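Local coordinates for protein P43 (Trichuris muris, PDB 6QIX) that is the major secreted protein of the whipworm, tethers to matrix and inhibits interleukin-13 function, at residues D33-P38 against S44-A49; P112-L117 against A122-K127; D214-H219 against L262-K267; D223-H228 against E298-D303. All blocks are in the same frame, centred on the assembly; numbering follows the deposited sequence. Where two conformers were deposited one is given.

Contact 1 (D33-P38 against S44-A49)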
# COMPACT_ATOMS: atom_id res chain seq x y z
N ASP A 33 8.59 5.98 23.96
CA ASP A 33 7.39 5.53 24.65
C ASP A 33 6.54 4.65 23.72
O ASP A 33 6.82 4.50 22.53
CB ASP A 33 6.58 6.73 25.12
CG ASP A 33 7.14 7.36 26.38
OD1 ASP A 33 6.76 8.53 26.69
OD2 ASP A 33 7.95 6.70 27.09
N CYS A 34 5.49 4.05 24.27
CA CYS A 34 4.53 3.35 23.41
C CYS A 34 3.88 4.35 22.46
O CYS A 34 3.35 5.38 22.90
CB CYS A 34 3.46 2.64 24.25
SG CYS A 34 4.11 1.23 25.25
N LEU A 35 3.95 4.07 21.16
CA LEU A 35 3.56 5.03 20.14
C LEU A 35 2.13 4.80 19.67
O LEU A 35 1.61 3.69 19.71
CB LEU A 35 4.49 4.96 18.92
CG LEU A 35 5.96 5.22 19.21
CD1 LEU A 35 6.78 5.09 17.94
CD2 LEU A 35 6.19 6.59 19.84
N TRP A 36 1.51 5.86 19.15
CA TRP A 36 0.12 5.75 18.72
C TRP A 36 -0.17 6.77 17.62
O TRP A 36 0.66 7.61 17.27
CB TRP A 36 -0.85 5.90 19.91
CG TRP A 36 -2.23 5.40 19.62
CD1 TRP A 36 -3.40 6.10 19.70
CD2 TRP A 36 -2.58 4.09 19.17
NE1 TRP A 36 -4.47 5.30 19.33
CE2 TRP A 36 -3.98 4.07 18.99
CE3 TRP A 36 -1.85 2.94 18.90
CZ2 TRP A 36 -4.65 2.94 18.54
CZ3 TRP A 36 -2.53 1.81 18.48
CH2 TRP A 36 -3.92 1.82 18.30
N TYR A 37 -1.38 6.69 17.10
CA TYR A 37 -1.85 7.50 15.99
C TYR A 37 -2.33 8.85 16.50
O TYR A 37 -2.47 9.05 17.70
CB TYR A 37 -2.96 6.74 15.28
CG TYR A 37 -2.43 5.45 14.68
CD1 TYR A 37 -1.83 5.43 13.42
CD2 TYR A 37 -2.49 4.24 15.40
CE1 TYR A 37 -1.33 4.30 12.89
CE2 TYR A 37 -2.00 3.08 14.86
CZ TYR A 37 -1.40 3.11 13.60
OH TYR A 37 -0.89 1.96 13.05
N PRO A 38 -2.62 9.80 15.61
CA PRO A 38 -2.67 9.70 14.15
C PRO A 38 -1.33 9.49 13.42
O PRO A 38 -0.26 9.65 14.02
CB PRO A 38 -3.28 11.05 13.72
CG PRO A 38 -3.14 11.96 14.93
CD PRO A 38 -3.06 11.11 16.13
N SER A 44 6.09 11.40 13.22
CA SER A 44 6.92 12.40 13.89
C SER A 44 7.80 11.75 14.95
O SER A 44 8.99 12.05 15.07
CB SER A 44 6.04 13.48 14.52
OG SER A 44 5.54 14.37 13.52
N LYS A 45 7.22 10.86 15.75
CA LYS A 45 7.97 10.22 16.82
C LYS A 45 8.99 9.24 16.26
O LYS A 45 10.09 9.12 16.80
CB LYS A 45 7.03 9.50 17.77
CG LYS A 45 6.05 10.41 18.44
CD LYS A 45 6.67 11.13 19.62
CE LYS A 45 5.60 11.48 20.65
NZ LYS A 45 5.83 12.81 21.26
N LEU A 46 8.62 8.50 15.21
CA LEU A 46 9.58 7.60 14.56
C LEU A 46 10.77 8.37 14.02
O LEU A 46 11.93 7.94 14.17
CB LEU A 46 8.91 6.82 13.41
CG LEU A 46 7.82 5.83 13.83
CD1 LEU A 46 7.14 5.23 12.60
CD2 LEU A 46 8.41 4.74 14.70
N SER A 47 10.50 9.51 13.36
CA SER A 47 11.56 10.31 12.77
C SER A 47 12.45 10.88 13.86
O SER A 47 13.68 10.78 13.80
CB SER A 47 10.93 11.39 11.89
OG SER A 47 11.86 12.41 11.61
N HIS A 48 11.85 11.44 14.92
CA HIS A 48 12.66 11.95 16.02
C HIS A 48 13.50 10.85 16.66
O HIS A 48 14.63 11.11 17.10
CB HIS A 48 11.77 12.61 17.08
CG HIS A 48 11.09 13.85 16.60
ND1 HIS A 48 10.05 14.44 17.28
CD2 HIS A 48 11.29 14.60 15.49
CE1 HIS A 48 9.64 15.50 16.62
NE2 HIS A 48 10.38 15.62 15.53
N ALA A 49 12.95 9.63 16.74
CA ALA A 49 13.69 8.51 17.31
C ALA A 49 14.97 8.23 16.54
O ALA A 49 15.96 7.79 17.13
CB ALA A 49 12.81 7.25 17.33

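Contact 2 (P112-L117 against A122-K127)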
# COMPACT_ATOMS: atom_id res chain seq x y z
N PRO A 112 -13.95 2.92 12.55
CA PRO A 112 -14.98 3.05 11.52
C PRO A 112 -14.61 2.31 10.25
O PRO A 112 -13.42 2.11 9.92
CB PRO A 112 -15.03 4.57 11.25
CG PRO A 112 -13.62 5.02 11.51
CD PRO A 112 -13.15 4.16 12.72
N LYS A 113 -15.63 1.92 9.50
CA LYS A 113 -15.40 1.44 8.14
C LYS A 113 -14.86 2.57 7.28
O LYS A 113 -15.30 3.70 7.40
CB LYS A 113 -16.68 0.89 7.53
CG LYS A 113 -17.19 -0.32 8.30
CD LYS A 113 -18.65 -0.60 8.05
CE LYS A 113 -18.90 -0.95 6.61
NZ LYS A 113 -20.13 -1.73 6.48
N LEU A 114 -13.89 2.25 6.38
CA LEU A 114 -13.33 3.24 5.45
C LEU A 114 -14.14 3.28 4.16
O LEU A 114 -14.58 2.23 3.66
CB LEU A 114 -11.86 2.90 5.12
CG LEU A 114 -10.99 2.72 6.35
CD1 LEU A 114 -9.59 2.19 6.01
CD2 LEU A 114 -10.93 4.03 7.11
N PRO A 115 -14.32 4.48 3.57
CA PRO A 115 -15.02 4.57 2.28
C PRO A 115 -14.43 3.61 1.26
O PRO A 115 -13.21 3.58 1.05
CB PRO A 115 -14.84 6.04 1.87
CG PRO A 115 -14.58 6.79 3.16
CD PRO A 115 -13.94 5.78 4.13
N HIS A 116 -15.29 2.77 0.67
CA HIS A 116 -14.90 1.89 -0.43
C HIS A 116 -14.07 0.70 0.00
O HIS A 116 -14.13 -0.35 -0.63
CB HIS A 116 -14.12 2.67 -1.50
CG HIS A 116 -14.83 3.89 -1.96
ND1 HIS A 116 -16.03 3.83 -2.64
CD2 HIS A 116 -14.55 5.20 -1.81
CE1 HIS A 116 -16.46 5.05 -2.87
NE2 HIS A 116 -15.58 5.91 -2.38
N LEU A 117 -13.22 0.88 1.02
CA LEU A 117 -12.31 -0.18 1.44
C LEU A 117 -12.86 -1.01 2.61
O LEU A 117 -12.34 -2.11 2.90
CB LEU A 117 -10.95 0.43 1.82
CG LEU A 117 -9.88 0.57 0.74
CD1 LEU A 117 -10.34 1.12 -0.56
CD2 LEU A 117 -8.69 1.43 1.31
N ALA A 122 -5.48 -3.05 7.23
CA ALA A 122 -4.29 -3.85 6.97
C ALA A 122 -3.56 -3.48 5.69
O ALA A 122 -2.37 -3.83 5.56
CB ALA A 122 -4.63 -5.34 6.89
N PHE A 123 -4.21 -2.82 4.74
CA PHE A 123 -3.54 -2.59 3.46
C PHE A 123 -3.52 -1.12 3.04
O PHE A 123 -2.94 -0.81 1.98
CB PHE A 123 -4.17 -3.46 2.35
CG PHE A 123 -5.67 -3.39 2.30
CD1 PHE A 123 -6.30 -2.41 1.55
CD2 PHE A 123 -6.44 -4.31 3.00
CE1 PHE A 123 -7.65 -2.31 1.52
CE2 PHE A 123 -7.82 -4.24 2.97
CZ PHE A 123 -8.42 -3.24 2.21
N ILE A 124 -4.11 -0.21 3.83
CA ILE A 124 -4.02 1.21 3.45
C ILE A 124 -2.56 1.68 3.38
O ILE A 124 -2.23 2.64 2.66
CB ILE A 124 -4.84 2.11 4.40
CG1 ILE A 124 -4.40 1.93 5.85
CG2 ILE A 124 -6.30 1.81 4.22
CD1 ILE A 124 -5.30 2.63 6.83
N ASN A 125 -1.66 1.02 4.11
CA ASN A 125 -0.28 1.50 4.13
C ASN A 125 0.40 1.37 2.77
O ASN A 125 1.45 1.99 2.57
CB ASN A 125 0.52 0.79 5.22
CG ASN A 125 0.72 -0.71 4.97
OD1 ASN A 125 0.13 -1.33 4.07
ND2 ASN A 125 1.54 -1.31 5.83
N GLU A 126 -0.18 0.61 1.84
CA GLU A 126 0.42 0.48 0.52
C GLU A 126 0.56 1.84 -0.17
O GLU A 126 1.44 2.02 -1.02
CB GLU A 126 -0.40 -0.48 -0.36
CG GLU A 126 -0.36 -1.94 0.06
CD GLU A 126 1.00 -2.65 -0.15
OE1 GLU A 126 1.81 -2.22 -1.02
OE2 GLU A 126 1.23 -3.67 0.58
N LYS A 127 -0.32 2.78 0.15
CA LYS A 127 -0.24 4.12 -0.44
C LYS A 127 1.09 4.77 -0.14
O LYS A 127 1.68 5.46 -1.00
CB LYS A 127 -1.38 4.96 0.12
CG LYS A 127 -1.45 6.41 -0.34
CD LYS A 127 -2.87 6.97 -0.15
CE LYS A 127 -3.00 8.46 -0.51
NZ LYS A 127 -4.21 8.73 -1.36

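Contact 3 (D214-H219 against L262-K267)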
# COMPACT_ATOMS: atom_id res chain seq x y z
N ASP A 214 0.38 -15.20 -15.45
CA ASP A 214 1.47 -15.83 -16.18
C ASP A 214 2.81 -15.60 -15.49
O ASP A 214 3.61 -16.54 -15.34
CB ASP A 214 1.49 -15.31 -17.62
CG ASP A 214 2.58 -15.95 -18.45
OD1 ASP A 214 2.53 -17.17 -18.70
OD2 ASP A 214 3.49 -15.21 -18.88
N HIS A 215 3.08 -14.37 -15.07
CA HIS A 215 4.38 -14.06 -14.49
C HIS A 215 4.59 -14.73 -13.15
O HIS A 215 5.72 -15.15 -12.81
CB HIS A 215 4.51 -12.56 -14.32
CG HIS A 215 5.88 -12.12 -13.94
ND1 HIS A 215 6.96 -12.28 -14.78
CD2 HIS A 215 6.36 -11.55 -12.81
CE1 HIS A 215 8.04 -11.80 -14.20
NE2 HIS A 215 7.70 -11.31 -13.03
N CYS A 216 3.50 -14.89 -12.40
CA CYS A 216 3.58 -15.40 -11.05
C CYS A 216 3.25 -16.87 -11.00
O CYS A 216 3.32 -17.47 -9.93
CB CYS A 216 2.65 -14.61 -10.13
SG CYS A 216 3.10 -12.86 -9.97
N HIS A 217 2.89 -17.46 -12.14
CA HIS A 217 2.61 -18.89 -12.24
C HIS A 217 1.52 -19.32 -11.25
O HIS A 217 1.65 -20.34 -10.54
CB HIS A 217 3.90 -19.68 -12.04
CG HIS A 217 4.96 -19.32 -13.02
ND1 HIS A 217 4.94 -19.76 -14.33
CD2 HIS A 217 6.07 -18.54 -12.91
CE1 HIS A 217 5.98 -19.28 -14.97
NE2 HIS A 217 6.69 -18.55 -14.13
N VAL A 218 0.40 -18.60 -11.30
CA VAL A 218 -0.76 -18.88 -10.47
C VAL A 218 -1.99 -19.04 -11.36
O VAL A 218 -1.97 -18.72 -12.54
CB VAL A 218 -1.02 -17.79 -9.42
CG1 VAL A 218 0.17 -17.69 -8.51
CG2 VAL A 218 -1.29 -16.46 -10.08
N HIS A 219 -3.08 -19.48 -10.73
CA HIS A 219 -4.34 -19.83 -11.38
C HIS A 219 -5.49 -18.96 -10.87
O HIS A 219 -5.42 -18.38 -9.78
CB HIS A 219 -4.71 -21.31 -11.14
CG HIS A 219 -3.56 -22.25 -11.28
ND1 HIS A 219 -2.54 -22.34 -10.36
CD2 HIS A 219 -3.26 -23.15 -12.25
CE1 HIS A 219 -1.66 -23.25 -10.75
NE2 HIS A 219 -2.07 -23.75 -11.90
N LEU A 262 0.40 -15.47 -2.21
CA LEU A 262 1.13 -14.64 -3.18
C LEU A 262 1.28 -13.22 -2.67
O LEU A 262 0.29 -12.58 -2.28
CB LEU A 262 0.40 -14.61 -4.50
CG LEU A 262 1.12 -13.91 -5.64
CD1 LEU A 262 2.39 -14.67 -6.02
CD2 LEU A 262 0.15 -13.80 -6.79
N LYS A 263 2.50 -12.72 -2.70
CA LYS A 263 2.85 -11.36 -2.33
C LYS A 263 3.40 -10.70 -3.59
O LYS A 263 4.17 -11.33 -4.33
CB LYS A 263 3.91 -11.40 -1.24
CG LYS A 263 3.92 -10.26 -0.31
CD LYS A 263 5.36 -10.02 0.18
CE LYS A 263 5.85 -11.14 1.09
NZ LYS A 263 6.35 -10.63 2.42
N LEU A 264 2.96 -9.46 -3.87
CA LEU A 264 3.37 -8.77 -5.09
C LEU A 264 4.04 -7.44 -4.75
O LEU A 264 3.54 -6.68 -3.89
CB LEU A 264 2.21 -8.45 -6.00
CG LEU A 264 1.45 -9.40 -6.90
CD1 LEU A 264 0.62 -8.56 -7.91
CD2 LEU A 264 2.38 -10.37 -7.54
N GLY A 265 5.14 -7.14 -5.47
CA GLY A 265 5.74 -5.83 -5.41
C GLY A 265 5.59 -5.16 -6.75
O GLY A 265 5.39 -5.83 -7.77
N LYS A 266 5.63 -3.83 -6.76
CA LYS A 266 5.46 -3.05 -7.97
C LYS A 266 6.61 -2.08 -8.16
O LYS A 266 7.25 -1.63 -7.21
CB LYS A 266 4.11 -2.34 -7.90
CG LYS A 266 3.91 -1.17 -8.62
CD LYS A 266 2.62 -0.44 -8.23
CE LYS A 266 2.23 0.42 -9.47
NZ LYS A 266 0.93 1.02 -9.31
N LYS A 267 6.86 -1.77 -9.43
CA LYS A 267 7.84 -0.75 -9.79
C LYS A 267 7.32 -0.03 -11.03
O LYS A 267 7.19 -0.65 -12.10
CB LYS A 267 9.22 -1.39 -10.03
CG LYS A 267 10.33 -0.39 -10.41
CD LYS A 267 11.72 -1.06 -10.31
CE LYS A 267 12.78 -0.15 -10.79
NZ LYS A 267 13.06 -0.35 -12.21

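Contact 4 (D223-H228 against E298-D303)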
# COMPACT_ATOMS: atom_id res chain seq x y z
N ASP A 223 -13.28 -20.40 -6.89
CA ASP A 223 -13.89 -19.56 -5.88
C ASP A 223 -13.24 -18.18 -5.77
O ASP A 223 -13.68 -17.37 -4.94
CB ASP A 223 -13.80 -20.24 -4.51
CG ASP A 223 -12.42 -20.86 -4.26
OD1 ASP A 223 -11.87 -20.72 -3.14
OD2 ASP A 223 -11.89 -21.50 -5.20
N GLY A 224 -12.23 -17.89 -6.58
CA GLY A 224 -11.37 -16.75 -6.32
C GLY A 224 -11.91 -15.44 -6.85
O GLY A 224 -12.93 -15.35 -7.54
N TYR A 225 -11.20 -14.37 -6.51
CA TYR A 225 -11.57 -13.04 -6.94
C TYR A 225 -10.69 -12.57 -8.09
O TYR A 225 -9.48 -12.85 -8.11
CB TYR A 225 -11.45 -12.06 -5.78
CG TYR A 225 -11.41 -10.63 -6.23
CD1 TYR A 225 -12.57 -9.98 -6.60
CD2 TYR A 225 -10.21 -9.93 -6.29
CE1 TYR A 225 -12.53 -8.68 -7.03
CE2 TYR A 225 -10.18 -8.63 -6.70
CZ TYR A 225 -11.33 -8.01 -7.09
OH TYR A 225 -11.28 -6.69 -7.52
N GLU A 226 -11.29 -11.80 -9.00
CA GLU A 226 -10.62 -11.22 -10.16
C GLU A 226 -11.30 -9.89 -10.46
O GLU A 226 -12.52 -9.86 -10.63
CB GLU A 226 -10.73 -12.17 -11.36
CG GLU A 226 -9.93 -11.76 -12.53
CD GLU A 226 -9.96 -12.79 -13.65
OE1 GLU A 226 -9.36 -13.88 -13.51
OE2 GLU A 226 -10.59 -12.50 -14.67
N PRO A 227 -10.57 -8.77 -10.53
CA PRO A 227 -11.23 -7.50 -10.87
C PRO A 227 -11.62 -7.48 -12.34
O PRO A 227 -10.88 -7.96 -13.20
CB PRO A 227 -10.17 -6.43 -10.55
CG PRO A 227 -8.85 -7.17 -10.70
CD PRO A 227 -9.12 -8.62 -10.33
N HIS A 228 -12.79 -6.93 -12.62
CA HIS A 228 -13.29 -6.79 -13.98
C HIS A 228 -13.43 -5.32 -14.31
O HIS A 228 -13.72 -4.50 -13.44
CB HIS A 228 -14.59 -7.56 -14.14
CG HIS A 228 -14.42 -9.05 -14.01
ND1 HIS A 228 -13.39 -9.74 -14.62
CD2 HIS A 228 -15.13 -9.97 -13.31
CE1 HIS A 228 -13.48 -11.02 -14.32
NE2 HIS A 228 -14.52 -11.19 -13.53
N GLU A 298 -13.21 3.75 -7.46
CA GLU A 298 -14.18 3.54 -6.41
C GLU A 298 -15.05 2.34 -6.73
O GLU A 298 -15.38 1.54 -5.84
CB GLU A 298 -15.03 4.81 -6.22
CG GLU A 298 -14.25 5.89 -5.51
CD GLU A 298 -14.92 7.23 -5.59
OE1 GLU A 298 -15.97 7.31 -6.25
OE2 GLU A 298 -14.40 8.19 -4.99
N LYS A 299 -15.42 2.18 -8.00
CA LYS A 299 -16.26 1.06 -8.39
C LYS A 299 -15.52 -0.26 -8.18
O LYS A 299 -16.08 -1.21 -7.62
CB LYS A 299 -16.70 1.24 -9.85
CG LYS A 299 -17.43 0.03 -10.42
CD LYS A 299 -18.76 -0.17 -9.77
CE LYS A 299 -19.78 -0.82 -10.71
NZ LYS A 299 -21.13 -0.76 -10.10
N ILE A 300 -14.26 -0.33 -8.61
CA ILE A 300 -13.51 -1.58 -8.44
C ILE A 300 -13.42 -1.98 -6.96
O ILE A 300 -13.60 -3.15 -6.61
CB ILE A 300 -12.11 -1.47 -9.07
CG1 ILE A 300 -12.20 -1.40 -10.59
CG2 ILE A 300 -11.27 -2.70 -8.67
CD1 ILE A 300 -10.99 -0.75 -11.25
N TRP A 301 -13.16 -1.01 -6.07
CA TRP A 301 -13.08 -1.31 -4.64
C TRP A 301 -14.44 -1.62 -4.05
O TRP A 301 -14.56 -2.55 -3.24
CB TRP A 301 -12.40 -0.16 -3.92
CG TRP A 301 -10.91 -0.26 -4.04
CD1 TRP A 301 -10.08 0.41 -4.90
CD2 TRP A 301 -10.08 -1.17 -3.31
NE1 TRP A 301 -8.78 -0.02 -4.72
CE2 TRP A 301 -8.75 -1.00 -3.76
CE3 TRP A 301 -10.34 -2.14 -2.34
CZ2 TRP A 301 -7.68 -1.73 -3.23
CZ3 TRP A 301 -9.27 -2.85 -1.80
CH2 TRP A 301 -7.95 -2.62 -2.22
N ASP A 302 -15.49 -0.91 -4.46
CA ASP A 302 -16.82 -1.26 -3.97
C ASP A 302 -17.13 -2.71 -4.33
O ASP A 302 -17.66 -3.48 -3.50
CB ASP A 302 -17.88 -0.32 -4.57
CG ASP A 302 -17.90 1.07 -3.91
OD1 ASP A 302 -17.34 1.23 -2.81
OD2 ASP A 302 -18.47 2.02 -4.51
N ASP A 303 -16.82 -3.09 -5.58
CA ASP A 303 -17.11 -4.45 -6.04
C ASP A 303 -16.27 -5.48 -5.29
O ASP A 303 -16.77 -6.55 -4.91
CB ASP A 303 -16.89 -4.55 -7.54
CG ASP A 303 -17.95 -3.75 -8.33
OD1 ASP A 303 -17.77 -3.56 -9.55
OD2 ASP A 303 -18.97 -3.32 -7.73
O HOH W 1 -13.49 -5.58 -8.14

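Contact 1 (D33-P38 against S44-A49)
Leu35 lies in the loop that leads into helix 39-49 and faces Lys45 on that helix, the two CA atoms being 7.6 Å apart. Loop and helix form a small unit of this disulfide-rich protein, tied down by the Cys34-Cys102 disulfide and packed on strand 79-85: the chain runs past a cis peptide bond before Pro38, which occupies the N-cap position, and the helix then brings its side chains back over the loop just left. Phe81 of the strand touches Leu35, Leu46 and Ala49, so the loop and helix share a neighbour there, and backbone hydrogen bonding between Leu35 and Phe79 fixes the loop further. Leu35 carries the contact with both of its methyl branches. CG stands anti to the carbonyl carbon (chi1 -59°), and the side chain reaches towards the helix with one methyl for each partner. CD2 rests against the root of the lysine, 3.7 Å from Lys45 CB. Beyond that point the lysine chain bends at chi2 (-81°) and carries its amino end away, so that only the aliphatic start of the residue serves the contact. The other branch approaches Leu46, whose side chain reaches nearer through its outer methyl than its CB does: Leu35 CD1 meets Leu46 CD2 at 3.6 Å, methyl to methyl.

Contact 2 (P112-L117 against A122-K127)
The Phe123 ring meets Leu117 at its edge: Leu117 CG lies near the ring plane, 3.7 Å from Phe123 CE1, and Leu117 CD2 is 3.9 Å from the same ring carbon. The ring is also touched by Asp319, Ala322 and Lys323 of helix 315-325, so this buried aromatic meets both the loop 112-117 and that helix. Its CB does not point at Leu117; a first torsion of 49°, with CG held between the backbone N and the carbonyl carbon, brings the end of the ring to the loop. Phe123 opens a type I beta turn that ends at Glu126, closed by Glu126 N donating to Phe123 O at 3.1 Å and leading towards helix 126-129. The second residue of this turn, Ile124, offers its CG2 methyl to two leucines at once. Leu117 CD2 approaches Ile124 CG2 to 3.8 Å, and the Leu114 side chain, crossing that of Ile124 at about a right angle, brings its CD1 to the same methyl at 3.8 Å. No hydrogen bond joins the two segments. Beyond them, Ile124 touches Met62 and Leu114 touches Tyr121.

Contact 3 (D214-H219 against L262-K267)
Leu262 and Cys216 give up the most surface here, and they join the end of helix 205-216 to a two-stranded antiparallel sheet formed by strands 246-252 and 262-268. Leu262 belongs to the second of these strands. With CG anti to the backbone N (chi1 -174°), its side chain stands up towards the helix end and splits its methyls between two residues: CD1 lies 4.1 Å from Cys216 CB, and CD2 lies 4.3 Å from Val218 CG1. The latter is a looser approach, made from the loop just past the helix. Val218 reaches the strand after His217, which leaves the helical conformation with positive phi (56°) and redirects the backbone there.

Cys216 is also bonded to Cys250 in strand 246-252, so the helix end is tied covalently to one strand while it packs against the other. The paired strands are held by backbone hydrogen bonds of Lys263 with Met251, of Gly265 with Lys249 and of Lys267 with Arg247. Met324 of helix 315-325 touches both Leu262 and Leu264, adding a further helix to this apolar patch. Leu264 comes to the contact through its outer end: although its CB does not aim at the helix, its CD2 methyl lies 3.6 Å from Cys216 SG, the sulfur of the disulfide.

Contact 4 (D223-H228 against E298-D303)
A single water joins Tyr225 to Ile300: it lies a short 2.5 Å from Tyr225 OH and donates a hydrogen bond of 2.9 Å to Ile300 O. The water sits at the edge of the tyrosine ring and in its plane. It therefore links the phenol of the loop to a main-chain carbonyl of helix 292-310, while no direct hydrogen bond crosses between the segments. A chi1 of 163° swings the ring away from the tyrosine's own backbone N and out towards the helix, where its side chain crosses that of Ile300 at about a right angle. Ile300 answers with its CG2 methyl, which is 4.2 Å from Tyr225 OH and 4.3 Å from Pro227 CB; the proline thus shares this methyl with the phenol oxygen. Pro227 also stays close to the tyrosine within the loop, its N lying 3.6 Å above one face of the Tyr225 ring and offset toward the rim. Farther along, the backbone of His228 passes near the other branch of the isoleucine, CG1. The tyrosine has further neighbours: it packs edge-to-face with Phe304 of the same helix, and both Tyr225 and Pro227 touch Leu325 of helix 315-325. Since Trp301 packs on that second helix too, the arrangement is that of an irregular loop laid across two consecutive, packed helices, joined to the first by apolar contacts and a bridging water.

How the contacts relate
Along the chain, contacts 1 and 2 close in turn before contacts 3 and 4 open, and the segments of the last two alternate. Contact 1 lies across the centre of the chain from both contacts 3 and 4, about 34 and 35 Å away between centres. Contact 2 lies between these parts, its centre about 15 Å from that of contact 4, and the two touch: His116 ND1 is 2.9 Å from Asp302 OD1, a probable hydrogen bond, and Leu117 packs on Trp301. Helix 315-325 borders contacts 2, 3 and 4. Contact 2 thereby connects an early part of this disulfide-rich protein to its later helices.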